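Local atomic coordinates of dihydropteroate synthase (Anaplasma phagocytophilum, PDB entry 6UCZ), a protein that probably joins 6-hydroxymethyl-7,8-dihydropterin pyrophosphate to p-aminobenzoate, giving dihydropteroate in the folate pathway. Residues L265-V270 and K286-L291; M260-L265 and L273-V278; K222-L227 and V234-S239; Y216-A221 and S245-E250. All blocks are in the same frame, centred on the assembly; numbering follows the deposited sequence.

Interaction 1: residues L265-V270 and K286-L291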
# COMPACT_ATOMS: atom_id res chain seq x y z
N LEU A 265 1.28 -15.08 1.75
CA LEU A 265 0.46 -14.01 2.33
C LEU A 265 -1.02 -14.23 2.03
O LEU A 265 -1.87 -14.04 2.91
CB LEU A 265 0.92 -12.66 1.79
CG LEU A 265 2.33 -12.22 2.18
CD1 LEU A 265 2.66 -10.94 1.44
CD2 LEU A 265 2.43 -12.03 3.69
N ALA A 266 -1.35 -14.66 0.81
CA ALA A 266 -2.74 -14.97 0.50
C ALA A 266 -3.27 -16.10 1.39
O ALA A 266 -4.41 -16.05 1.86
CB ALA A 266 -2.89 -15.33 -0.98
N GLN A 267 -2.43 -17.11 1.66
CA GLN A 267 -2.84 -18.19 2.55
C GLN A 267 -3.12 -17.71 3.97
O GLN A 267 -3.95 -18.31 4.67
CB GLN A 267 -1.78 -19.29 2.56
CG GLN A 267 -1.69 -20.02 1.25
CD GLN A 267 -0.68 -21.15 1.30
OE1 GLN A 267 0.51 -20.95 1.07
NE2 GLN A 267 -1.17 -22.34 1.60
N GLN A 268 -2.43 -16.66 4.43
CA GLN A 268 -2.68 -16.04 5.72
C GLN A 268 -3.89 -15.09 5.71
O GLN A 268 -4.09 -14.36 6.69
CB GLN A 268 -1.44 -15.26 6.17
CG GLN A 268 -0.14 -16.05 6.11
CD GLN A 268 -0.17 -17.31 6.94
OE1 GLN A 268 -0.57 -17.29 8.11
NE2 GLN A 268 0.26 -18.42 6.35
N GLN A 269 -4.65 -15.06 4.61
CA GLN A 269 -5.84 -14.21 4.46
C GLN A 269 -5.52 -12.72 4.53
O GLN A 269 -6.35 -11.93 4.97
CB GLN A 269 -6.93 -14.56 5.49
CG GLN A 269 -7.39 -16.01 5.44
CD GLN A 269 -7.81 -16.42 4.04
OE1 GLN A 269 -7.26 -17.36 3.46
NE2 GLN A 269 -8.80 -15.72 3.48
N VAL A 270 -4.33 -12.33 4.06
CA VAL A 270 -4.02 -10.91 3.93
C VAL A 270 -4.99 -10.31 2.92
O VAL A 270 -5.23 -10.87 1.85
CB VAL A 270 -2.56 -10.70 3.52
CG1 VAL A 270 -2.32 -9.23 3.18
CG2 VAL A 270 -1.63 -11.16 4.65
N LYS A 286 -4.73 -17.76 -6.80
CA LYS A 286 -5.40 -18.98 -7.23
C LYS A 286 -4.75 -20.21 -6.62
O LYS A 286 -5.45 -21.17 -6.26
CB LYS A 286 -5.39 -19.06 -8.76
CG LYS A 286 -6.41 -18.11 -9.42
CD LYS A 286 -6.13 -17.90 -10.90
CE LYS A 286 -6.97 -16.75 -11.46
NZ LYS A 286 -8.40 -16.91 -11.11
N ILE A 287 -3.42 -20.22 -6.50
CA ILE A 287 -2.75 -21.35 -5.87
C ILE A 287 -3.11 -21.42 -4.40
O ILE A 287 -3.43 -22.50 -3.87
CB ILE A 287 -1.23 -21.26 -6.10
CG1 ILE A 287 -0.90 -21.63 -7.56
CG2 ILE A 287 -0.45 -22.18 -5.14
CD1 ILE A 287 0.58 -21.54 -7.87
N ALA A 288 -3.11 -20.27 -3.70
CA ALA A 288 -3.53 -20.25 -2.31
C ALA A 288 -4.95 -20.80 -2.16
O ALA A 288 -5.23 -21.55 -1.21
CB ALA A 288 -3.45 -18.83 -1.75
N ASN A 289 -5.85 -20.42 -3.08
CA ASN A 289 -7.22 -20.93 -3.03
C ASN A 289 -7.26 -22.45 -3.16
O ASN A 289 -8.11 -23.11 -2.55
CB ASN A 289 -8.05 -20.28 -4.13
CG ASN A 289 -8.65 -18.95 -3.69
OD1 ASN A 289 -9.15 -18.84 -2.57
ND2 ASN A 289 -8.59 -17.95 -4.56
N LEU A 290 -6.38 -23.02 -3.98
CA LEU A 290 -6.37 -24.47 -4.15
C LEU A 290 -5.75 -25.20 -2.97
O LEU A 290 -5.90 -26.42 -2.86
CB LEU A 290 -5.65 -24.85 -5.45
CG LEU A 290 -6.41 -24.48 -6.72
CD1 LEU A 290 -5.49 -24.45 -7.94
CD2 LEU A 290 -7.52 -25.49 -6.95
N LEU A 291 -5.11 -24.47 -2.06
CA LEU A 291 -4.50 -25.05 -0.87
C LEU A 291 -5.40 -24.93 0.35
O LEU A 291 -4.98 -25.30 1.45
CB LEU A 291 -3.14 -24.40 -0.61
CG LEU A 291 -2.15 -24.72 -1.74
CD1 LEU A 291 -0.86 -23.93 -1.58
CD2 LEU A 291 -1.89 -26.24 -1.83
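Ala288 lays its methyl group against two neighbours at the end of the facing helix: its CB is 3.6 Å from CB of Ala266 and 3.7 Å from CG of Gln267. Two alanines facing each other let the backbones come close, with CA of Gln267 and CA of Ala288 5.3 Å apart. Gln267 then runs on past this touch. Its CG stands beside its own backbone N (chi1 -69°) and the chain beyond is extended, which carries the amide to Leu291, whose side chain it crosses obliquely. There NE2 lies 3.6 Å from CD1 of Leu291; this is van der Waals contact, and no hydrogen bond spans the two segments. The helix that supplies Ala266 stops here in a Schellman motif: Gln269, at positive phi (63°), is the C-prime residue, Val270 N bonds to Leu265 O, and Gln269 N bonds to Ala266 O. Helices 255-267 and 278-290 are the last two of the TIM-barrel fold expected of this family, and they meet near their C-terminal ends. The alanines are buried, whereas Leu291 lies exposed and Gln267 partly so. Val28, the first modelled residue, packs on Ala266 and gives its N to Asn289 OD1.

Interaction 2: residues M260-L265 and L273-V278. With PMM (pterin-6-yl-methyl-monophosphate), chain C.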
# COMPACT_ATOMS: atom_id res chain seq x y z
N MET A 260 6.12 -15.81 -4.99
CA MET A 260 6.24 -16.90 -4.03
C MET A 260 5.78 -16.47 -2.64
O MET A 260 5.07 -17.21 -1.95
CB MET A 260 7.68 -17.42 -3.98
CG MET A 260 8.17 -17.98 -5.33
SD MET A 260 9.83 -18.68 -5.21
CE MET A 260 10.50 -18.47 -6.84
N LEU A 261 6.17 -15.26 -2.21
CA LEU A 261 5.68 -14.75 -0.94
C LEU A 261 4.20 -14.37 -1.02
O LEU A 261 3.45 -14.59 -0.07
CB LEU A 261 6.54 -13.55 -0.49
CG LEU A 261 6.09 -12.82 0.77
CD1 LEU A 261 5.97 -13.77 1.97
CD2 LEU A 261 7.07 -11.70 1.05
N SER A 262 3.77 -13.83 -2.17
CA SER A 262 2.35 -13.52 -2.35
C SER A 262 1.47 -14.72 -2.04
O SER A 262 0.42 -14.59 -1.40
CB SER A 262 2.09 -13.03 -3.77
OG SER A 262 2.69 -11.78 -4.00
N THR A 263 1.88 -15.92 -2.48
CA THR A 263 1.10 -17.12 -2.20
C THR A 263 0.95 -17.34 -0.71
O THR A 263 -0.15 -17.60 -0.21
CB THR A 263 1.75 -18.35 -2.84
OG1 THR A 263 1.90 -18.15 -4.25
CG2 THR A 263 0.88 -19.58 -2.60
N PHE A 264 2.06 -17.21 0.04
CA PHE A 264 2.02 -17.38 1.49
C PHE A 264 1.11 -16.34 2.13
O PHE A 264 0.30 -16.66 3.01
CB PHE A 264 3.43 -17.26 2.06
CG PHE A 264 3.46 -17.12 3.55
CD1 PHE A 264 3.48 -18.25 4.36
CD2 PHE A 264 3.48 -15.86 4.15
CE1 PHE A 264 3.51 -18.14 5.75
CE2 PHE A 264 3.52 -15.74 5.54
CZ PHE A 264 3.52 -16.87 6.34
N LEU A 265 1.28 -15.08 1.75
CA LEU A 265 0.46 -14.01 2.33
C LEU A 265 -1.02 -14.23 2.03
O LEU A 265 -1.87 -14.04 2.91
CB LEU A 265 0.92 -12.66 1.79
CG LEU A 265 2.33 -12.22 2.18
CD1 LEU A 265 2.66 -10.94 1.44
CD2 LEU A 265 2.43 -12.03 3.69
N LEU A 273 -2.82 -7.10 -1.40
CA LEU A 273 -1.41 -7.21 -1.77
C LEU A 273 -1.09 -6.11 -2.77
O LEU A 273 -1.72 -6.03 -3.83
CB LEU A 273 -1.09 -8.58 -2.37
CG LEU A 273 -1.27 -9.78 -1.46
CD1 LEU A 273 -0.89 -11.07 -2.21
CD2 LEU A 273 -0.41 -9.60 -0.20
N ARG A 274 -0.11 -5.26 -2.44
CA ARG A 274 0.28 -4.14 -3.29
C ARG A 274 1.49 -4.58 -4.10
O ARG A 274 2.58 -4.79 -3.55
CB ARG A 274 0.58 -2.92 -2.41
CG ARG A 274 0.86 -1.64 -3.17
CD ARG A 274 1.19 -0.46 -2.20
NE ARG A 274 1.51 0.73 -2.99
CZ ARG A 274 2.71 1.00 -3.49
NH1 ARG A 274 3.73 0.19 -3.26
NH2 ARG A 274 2.89 2.10 -4.22
N VAL A 275 1.30 -4.76 -5.41
CA VAL A 275 2.24 -5.50 -6.23
C VAL A 275 2.45 -4.80 -7.56
O VAL A 275 1.59 -4.06 -8.05
CB VAL A 275 1.75 -6.96 -6.49
CG1 VAL A 275 1.72 -7.74 -5.19
CG2 VAL A 275 0.37 -6.94 -7.19
N HIS A 276 3.62 -5.05 -8.16
CA HIS A 276 3.89 -4.57 -9.52
C HIS A 276 3.32 -5.52 -10.57
O HIS A 276 2.67 -5.07 -11.53
CB HIS A 276 5.40 -4.39 -9.72
CG HIS A 276 6.02 -3.41 -8.77
ND1 HIS A 276 6.45 -3.75 -7.50
CD2 HIS A 276 6.27 -2.08 -8.90
CE1 HIS A 276 6.94 -2.69 -6.90
NE2 HIS A 276 6.84 -1.66 -7.72
N ASP A 277 3.54 -6.82 -10.42
CA ASP A 277 3.11 -7.80 -11.42
C ASP A 277 1.77 -8.39 -11.00
O ASP A 277 1.71 -9.29 -10.16
CB ASP A 277 4.15 -8.89 -11.63
CG ASP A 277 3.83 -9.75 -12.82
OD1 ASP A 277 2.63 -10.03 -13.05
OD2 ASP A 277 4.76 -10.13 -13.56
N VAL A 278 0.71 -7.90 -11.64
CA VAL A 278 -0.65 -8.30 -11.29
C VAL A 278 -0.96 -9.71 -11.80
O VAL A 278 -1.66 -10.48 -11.13
CB VAL A 278 -1.63 -7.25 -11.84
CG1 VAL A 278 -3.01 -7.84 -12.03
CG2 VAL A 278 -1.64 -6.01 -10.92
N5 PMM C . 5.37 0.87 -0.37
C6 PMM C . 5.68 1.89 -1.18
C7 PMM C . 4.75 2.88 -1.45
N8 PMM C . 3.51 2.91 -0.94
N1 PMM C . 1.93 1.91 0.36
C2 PMM C . 1.57 0.92 1.17
N2 PMM C . 0.35 0.92 1.71
N3 PMM C . 2.41 -0.11 1.52
C4 PMM C . 3.70 -0.25 1.08
O4 PMM C . 4.40 -1.20 1.46
C4A PMM C . 4.15 0.83 0.17
C8A PMM C . 3.22 1.88 -0.14
C9 PMM C . 7.09 1.92 -1.70
O10 PMM C . 7.26 0.87 -2.68
PA PMM C . 7.41 1.17 -4.26
O1P PMM C . 7.78 -0.19 -4.87
O2P PMM C . 8.61 2.09 -4.44
O3P PMM C . 6.14 1.75 -4.80
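Leu273 crosses Leu265 at a slant and splits its two methyls between residues one helical turn apart. CD2 meets CD1 of Leu265 at 3.7 Å, while CD1 lies 3.9 Å from CB of Ser262 and also close to that residue's carbonyl oxygen. With CG beside its backbone N (chi1 -63°), Leu273 sends both branches toward the helix. The hydroxyl of Ser262 is engaged otherwise: OG pairs with His238 NE2 and with Thr258 O, so a buried polar group is satisfied beside apolar packing, and Val275 merely approaches it.

Arg274 belongs to the pterin-6-yl-methyl-monophosphate pocket. Its chain, extended from CG to NE, brings one guanidinium face over the pterin, with N8 of the ligand 3.3 Å above the plane. At the guanidinium edge, NH1 donates to O3P of the ligand at 3.3 Å (153°), and NH2 adds a weaker bond to the same oxygen. Salt bridges from NE to Asp71 and from NH2 to Asp114 help fix the group's rotation. His276 turns its ring edge to the phosphate, its CE1 and NE2 each 3.3 Å from O1P of the ligand.

Helix 260-265 runs nearly antiparallel (167°) to strand 273-275, as in a beta-alpha-beta crossover of strand 235-236, helix 255-267 and strand 272-275; strand 31-37 flanks the last strand, and helix 278-290 packs against Ser262 and Val275.

Interaction 3: residues K222-L227 and V234-S239. With PMM (pterin-6-yl-methyl-monophosphate), chain C.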
# COMPACT_ATOMS: atom_id res chain seq x y z
N LYS A 222 6.25 -13.17 8.00
CA LYS A 222 6.00 -14.51 8.54
C LYS A 222 4.94 -14.47 9.63
O LYS A 222 4.16 -15.42 9.78
CB LYS A 222 7.30 -15.11 9.08
CG LYS A 222 7.09 -16.19 10.14
CD LYS A 222 8.40 -16.81 10.62
CE LYS A 222 9.30 -15.79 11.32
NZ LYS A 222 10.51 -16.44 11.93
N ASN A 223 4.89 -13.38 10.40
CA ASN A 223 3.99 -13.28 11.54
C ASN A 223 2.82 -12.34 11.26
O ASN A 223 2.26 -11.75 12.19
CB ASN A 223 4.76 -12.84 12.79
CG ASN A 223 5.65 -13.94 13.35
OD1 ASN A 223 6.87 -13.91 13.24
ND2 ASN A 223 5.02 -14.93 13.94
N ILE A 224 2.43 -12.20 9.99
CA ILE A 224 1.39 -11.25 9.62
C ILE A 224 0.06 -11.59 10.28
O ILE A 224 -0.79 -10.71 10.46
CB ILE A 224 1.26 -11.17 8.08
CG1 ILE A 224 0.52 -9.90 7.66
CG2 ILE A 224 0.56 -12.43 7.52
CD1 ILE A 224 1.30 -8.63 7.93
N GLY A 225 -0.14 -12.86 10.66
CA GLY A 225 -1.35 -13.24 11.37
C GLY A 225 -1.54 -12.51 12.69
O GLY A 225 -2.68 -12.31 13.12
N LYS A 226 -0.45 -12.15 13.37
CA LYS A 226 -0.58 -11.39 14.61
C LYS A 226 -1.15 -10.00 14.35
O LYS A 226 -1.93 -9.49 15.16
CB LYS A 226 0.77 -11.31 15.33
CG LYS A 226 0.64 -10.67 16.71
CD LYS A 226 1.95 -10.70 17.49
CE LYS A 226 1.84 -9.90 18.78
NZ LYS A 226 3.03 -10.10 19.66
N LEU A 227 -0.78 -9.37 13.24
CA LEU A 227 -1.42 -8.11 12.89
C LEU A 227 -2.88 -8.34 12.49
O LEU A 227 -3.76 -7.53 12.82
CB LEU A 227 -0.66 -7.43 11.76
CG LEU A 227 -1.13 -6.03 11.34
CD1 LEU A 227 -1.13 -5.06 12.52
CD2 LEU A 227 -0.26 -5.53 10.20
N VAL A 234 -5.84 -6.15 6.40
CA VAL A 234 -4.42 -5.88 6.32
C VAL A 234 -4.00 -5.75 4.86
O VAL A 234 -4.48 -6.49 4.00
CB VAL A 234 -3.63 -7.01 7.03
CG1 VAL A 234 -2.15 -6.92 6.70
CG2 VAL A 234 -3.86 -6.92 8.53
N CYS A 235 -3.14 -4.78 4.59
CA CYS A 235 -2.47 -4.62 3.31
C CYS A 235 -0.98 -4.87 3.48
O CYS A 235 -0.37 -4.39 4.44
CB CYS A 235 -2.70 -3.21 2.74
SG CYS A 235 -1.84 -2.85 1.20
N VAL A 236 -0.38 -5.61 2.55
CA VAL A 236 1.06 -5.83 2.59
C VAL A 236 1.68 -5.41 1.26
O VAL A 236 1.21 -5.83 0.20
CB VAL A 236 1.41 -7.30 2.90
CG1 VAL A 236 2.92 -7.53 2.75
CG2 VAL A 236 0.94 -7.65 4.30
N GLY A 237 2.73 -4.59 1.33
CA GLY A 237 3.47 -4.17 0.15
C GLY A 237 4.89 -4.71 0.13
O GLY A 237 5.84 -4.03 0.54
N HIS A 238 5.03 -5.96 -0.32
CA HIS A 238 6.31 -6.65 -0.36
C HIS A 238 6.97 -6.59 -1.73
O HIS A 238 8.14 -6.97 -1.85
CB HIS A 238 6.12 -8.12 0.03
CG HIS A 238 5.17 -8.86 -0.87
ND1 HIS A 238 3.87 -8.46 -1.07
CD2 HIS A 238 5.35 -9.98 -1.62
CE1 HIS A 238 3.28 -9.29 -1.91
NE2 HIS A 238 4.15 -10.23 -2.26
N SER A 239 6.25 -6.12 -2.75
CA SER A 239 6.64 -6.35 -4.14
C SER A 239 7.97 -5.68 -4.48
O SER A 239 8.10 -4.46 -4.37
CB SER A 239 5.53 -5.85 -5.06
OG SER A 239 5.85 -6.14 -6.40
N5 PMM C . 5.37 0.87 -0.37
C6 PMM C . 5.68 1.89 -1.18
C7 PMM C . 4.75 2.88 -1.45
N8 PMM C . 3.51 2.91 -0.94
N1 PMM C . 1.93 1.91 0.36
C2 PMM C . 1.57 0.92 1.17
N2 PMM C . 0.35 0.92 1.71
N3 PMM C . 2.41 -0.11 1.52
C4 PMM C . 3.70 -0.25 1.08
O4 PMM C . 4.40 -1.20 1.46
C4A PMM C . 4.15 0.83 0.17
C8A PMM C . 3.22 1.88 -0.14
C9 PMM C . 7.09 1.92 -1.70
O10 PMM C . 7.26 0.87 -2.68
PA PMM C . 7.41 1.17 -4.26
O1P PMM C . 7.78 -0.19 -4.87
O2P PMM C . 8.61 2.09 -4.44
O3P PMM C . 6.14 1.75 -4.80
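Residues 224-227 lie against the short strand 235-236 and the residue before it, the backbones coming nearest where CA of Leu227 is 7.6 Å from CA of Val234. Val234 and Val236, two apart in the chain, both point toward the helix. Ile224 serves both. Its CG1 stands opposite the backbone N (chi1 -162°), extending CD1 to within 3.8 Å of CG2 of Val236 and 4.0 Å of CG1 of Val234. It meets Val234 tip to tip, but slides past Val236 in the opposite direction. The other branch of Val234 is used by Leu227, whose CG lies 4.0 Å from Val234 CG2. Helix 174-194 packs on Leu227, and Val270 touches both Ile224 and Val236. Further along, Gly237 borders the pterin-6-yl-methyl-monophosphate pocket: its O is 3.3 Å from O4 of the ligand and also accepts a bond from Lys241 NZ. His238 has the O of Val236 at its ring edge, in plane. Between the segments themselves there are only branched aliphatic contacts and no hydrogen bond, so this strand of the barrel is joined to its helical layer by buried apolar packing.

Interaction 4: residues Y216-A221 and S245-E250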
# COMPACT_ATOMS: atom_id res chain seq x y z
N TYR A 216 14.05 -8.14 9.45
CA TYR A 216 12.85 -7.73 10.17
C TYR A 216 11.62 -7.75 9.27
O TYR A 216 10.53 -8.10 9.73
CB TYR A 216 13.04 -6.33 10.77
CG TYR A 216 14.12 -6.27 11.83
CD1 TYR A 216 13.95 -6.89 13.07
CD2 TYR A 216 15.31 -5.60 11.60
CE1 TYR A 216 14.96 -6.84 14.05
CE2 TYR A 216 16.32 -5.54 12.56
CZ TYR A 216 16.14 -6.16 13.78
OH TYR A 216 17.16 -6.08 14.73
N SER A 217 11.78 -7.37 8.00
CA SER A 217 10.64 -7.40 7.08
C SER A 217 10.16 -8.82 6.85
O SER A 217 8.95 -9.06 6.74
CB SER A 217 11.00 -6.74 5.75
OG SER A 217 11.11 -5.33 5.90
N TRP A 218 11.08 -9.79 6.76
CA TRP A 218 10.65 -11.18 6.66
C TRP A 218 9.95 -11.64 7.93
O TRP A 218 8.95 -12.36 7.87
CB TRP A 218 11.85 -12.10 6.34
CG TRP A 218 12.22 -12.03 4.91
CD1 TRP A 218 13.25 -11.32 4.35
CD2 TRP A 218 11.53 -12.66 3.83
NE1 TRP A 218 13.23 -11.47 2.98
CE2 TRP A 218 12.19 -12.28 2.64
CE3 TRP A 218 10.40 -13.49 3.75
CZ2 TRP A 218 11.76 -12.72 1.38
CZ3 TRP A 218 9.98 -13.93 2.50
CH2 TRP A 218 10.66 -13.55 1.34
N TYR A 219 10.48 -11.24 9.10
CA TYR A 219 9.85 -11.60 10.36
C TYR A 219 8.40 -11.12 10.41
O TYR A 219 7.51 -11.86 10.86
CB TYR A 219 10.65 -11.02 11.54
CG TYR A 219 10.08 -11.37 12.90
CD1 TYR A 219 9.10 -10.57 13.49
CD2 TYR A 219 10.51 -12.49 13.59
CE1 TYR A 219 8.57 -10.89 14.75
CE2 TYR A 219 10.00 -12.82 14.84
CZ TYR A 219 9.03 -12.02 15.41
OH TYR A 219 8.52 -12.35 16.65
N ILE A 220 8.15 -9.89 9.97
CA ILE A 220 6.80 -9.34 9.99
C ILE A 220 5.89 -10.12 9.04
O ILE A 220 4.77 -10.51 9.39
CB ILE A 220 6.82 -7.85 9.61
CG1 ILE A 220 7.63 -7.02 10.63
CG2 ILE A 220 5.39 -7.32 9.43
CD1 ILE A 220 7.12 -7.15 12.04
N ALA A 221 6.36 -10.33 7.81
CA ALA A 221 5.58 -11.12 6.84
C ALA A 221 5.25 -12.49 7.42
O ALA A 221 4.09 -12.93 7.38
CB ALA A 221 6.36 -11.25 5.53
N SER A 245 16.74 -8.79 -1.07
CA SER A 245 18.19 -8.87 -1.18
C SER A 245 18.76 -9.95 -0.26
O SER A 245 19.91 -10.36 -0.44
CB SER A 245 18.83 -7.53 -0.86
OG SER A 245 18.73 -7.29 0.53
N LEU A 246 17.97 -10.38 0.73
CA LEU A 246 18.43 -11.38 1.69
C LEU A 246 18.48 -12.77 1.06
O LEU A 246 19.44 -13.53 1.28
CB LEU A 246 17.48 -11.36 2.90
CG LEU A 246 17.90 -12.14 4.13
CD1 LEU A 246 19.19 -11.55 4.68
CD2 LEU A 246 16.78 -12.10 5.15
N ILE A 247 17.45 -13.15 0.31
CA ILE A 247 17.57 -14.15 -0.74
C ILE A 247 18.32 -13.46 -1.84
O ILE A 247 17.68 -12.73 -2.61
CB ILE A 247 16.23 -14.61 -1.35
CG1 ILE A 247 15.07 -14.52 -0.37
CG2 ILE A 247 16.41 -16.00 -1.99
CD1 ILE A 247 14.92 -15.76 0.42
N PRO A 248 19.61 -13.66 -2.02
CA PRO A 248 20.29 -12.94 -3.11
C PRO A 248 19.46 -13.00 -4.40
O PRO A 248 19.60 -13.90 -5.22
CB PRO A 248 21.63 -13.67 -3.22
CG PRO A 248 21.37 -15.04 -2.69
CD PRO A 248 20.28 -14.91 -1.65
N VAL A 249 18.51 -12.06 -4.52
CA VAL A 249 17.75 -11.82 -5.75
C VAL A 249 17.82 -10.33 -6.04
O VAL A 249 17.28 -9.52 -5.27
CB VAL A 249 16.28 -12.27 -5.64
CG1 VAL A 249 15.55 -11.96 -6.94
CG2 VAL A 249 16.16 -13.75 -5.30
N GLU A 250 18.49 -9.96 -7.13
CA GLU A 250 18.61 -8.56 -7.50
C GLU A 250 17.27 -8.00 -7.98
O GLU A 250 16.37 -8.72 -8.41
CB GLU A 250 19.70 -8.36 -8.55
CG GLU A 250 19.50 -9.09 -9.86
CD GLU A 250 20.63 -8.81 -10.82
OE1 GLU A 250 20.72 -7.67 -11.31
OE2 GLU A 250 21.45 -9.73 -11.06
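Trp218 of helix 214-222 meets Leu246 and Ile247 of the loop 245-250 at the surface of the protein, where the loop that follows strand 235-236 leans over a helix of the barrel's outer layer. In the TIM-barrel fold expected of this family, such loops after the strands surround the active-site end, and here the side chain of Trp218 is about 14 Å from the bound pterin-6-yl-methyl-monophosphate.

The direct contacts are all apolar. Leu246 points toward the helix and slides past the indole in the opposite direction, bringing its CD2 to 3.7 Å from CD1 of Trp218. Ile247 crosses the indole at about a right angle and approaches its benzo half, CG1 lying 4.2 Å from CZ2 of Trp218. Both approaches to the ring are oblique. Trp218 keeps CG beside its backbone N (chi1 -78°), which swings the indole toward the loop so that its two halves can receive different residues. Leu246 and Ile247 remain exposed and Trp218 partly so, making this a shallow contact, supplemented by Pro214 and Glu215, on which Leu246 also rests.

Aromatic packing comes from just before the loop segment, where Phe244 forms an edge-to-face pair with Trp218. Leu261 of helix 255-267 is a further apolar neighbour of the indole.

The polar bond of the contact residues goes to a partner outside the two segments: the indole nitrogen, NE1 of Trp218, bonds to the backbone O of Met243.

In the fold
From the N-terminal side, residues 216-221 open interaction 4, whose loop closes only at 245-250; interaction 3, between 222-227 and 234-239, is nested inside it. Both are complete before helix 255-267 supplies 260-265 to interaction 2 and, with the turn after it, 265-270 to interaction 1. These two cross: 273-278 closes the first, 286-291 the second, and Leu265 belongs to both. Interactions 2 and 3 are probably bridged by a hydrogen bond between His276 ND1 and Ser239 OG; Phe264 on Ala221 O links interactions 2 and 4. Interactions 2 and 3 tie the last two strands to their helices, interaction 1 joins the last two helices, and interaction 4 ties helix 214-222 to the loop after strand 235-236.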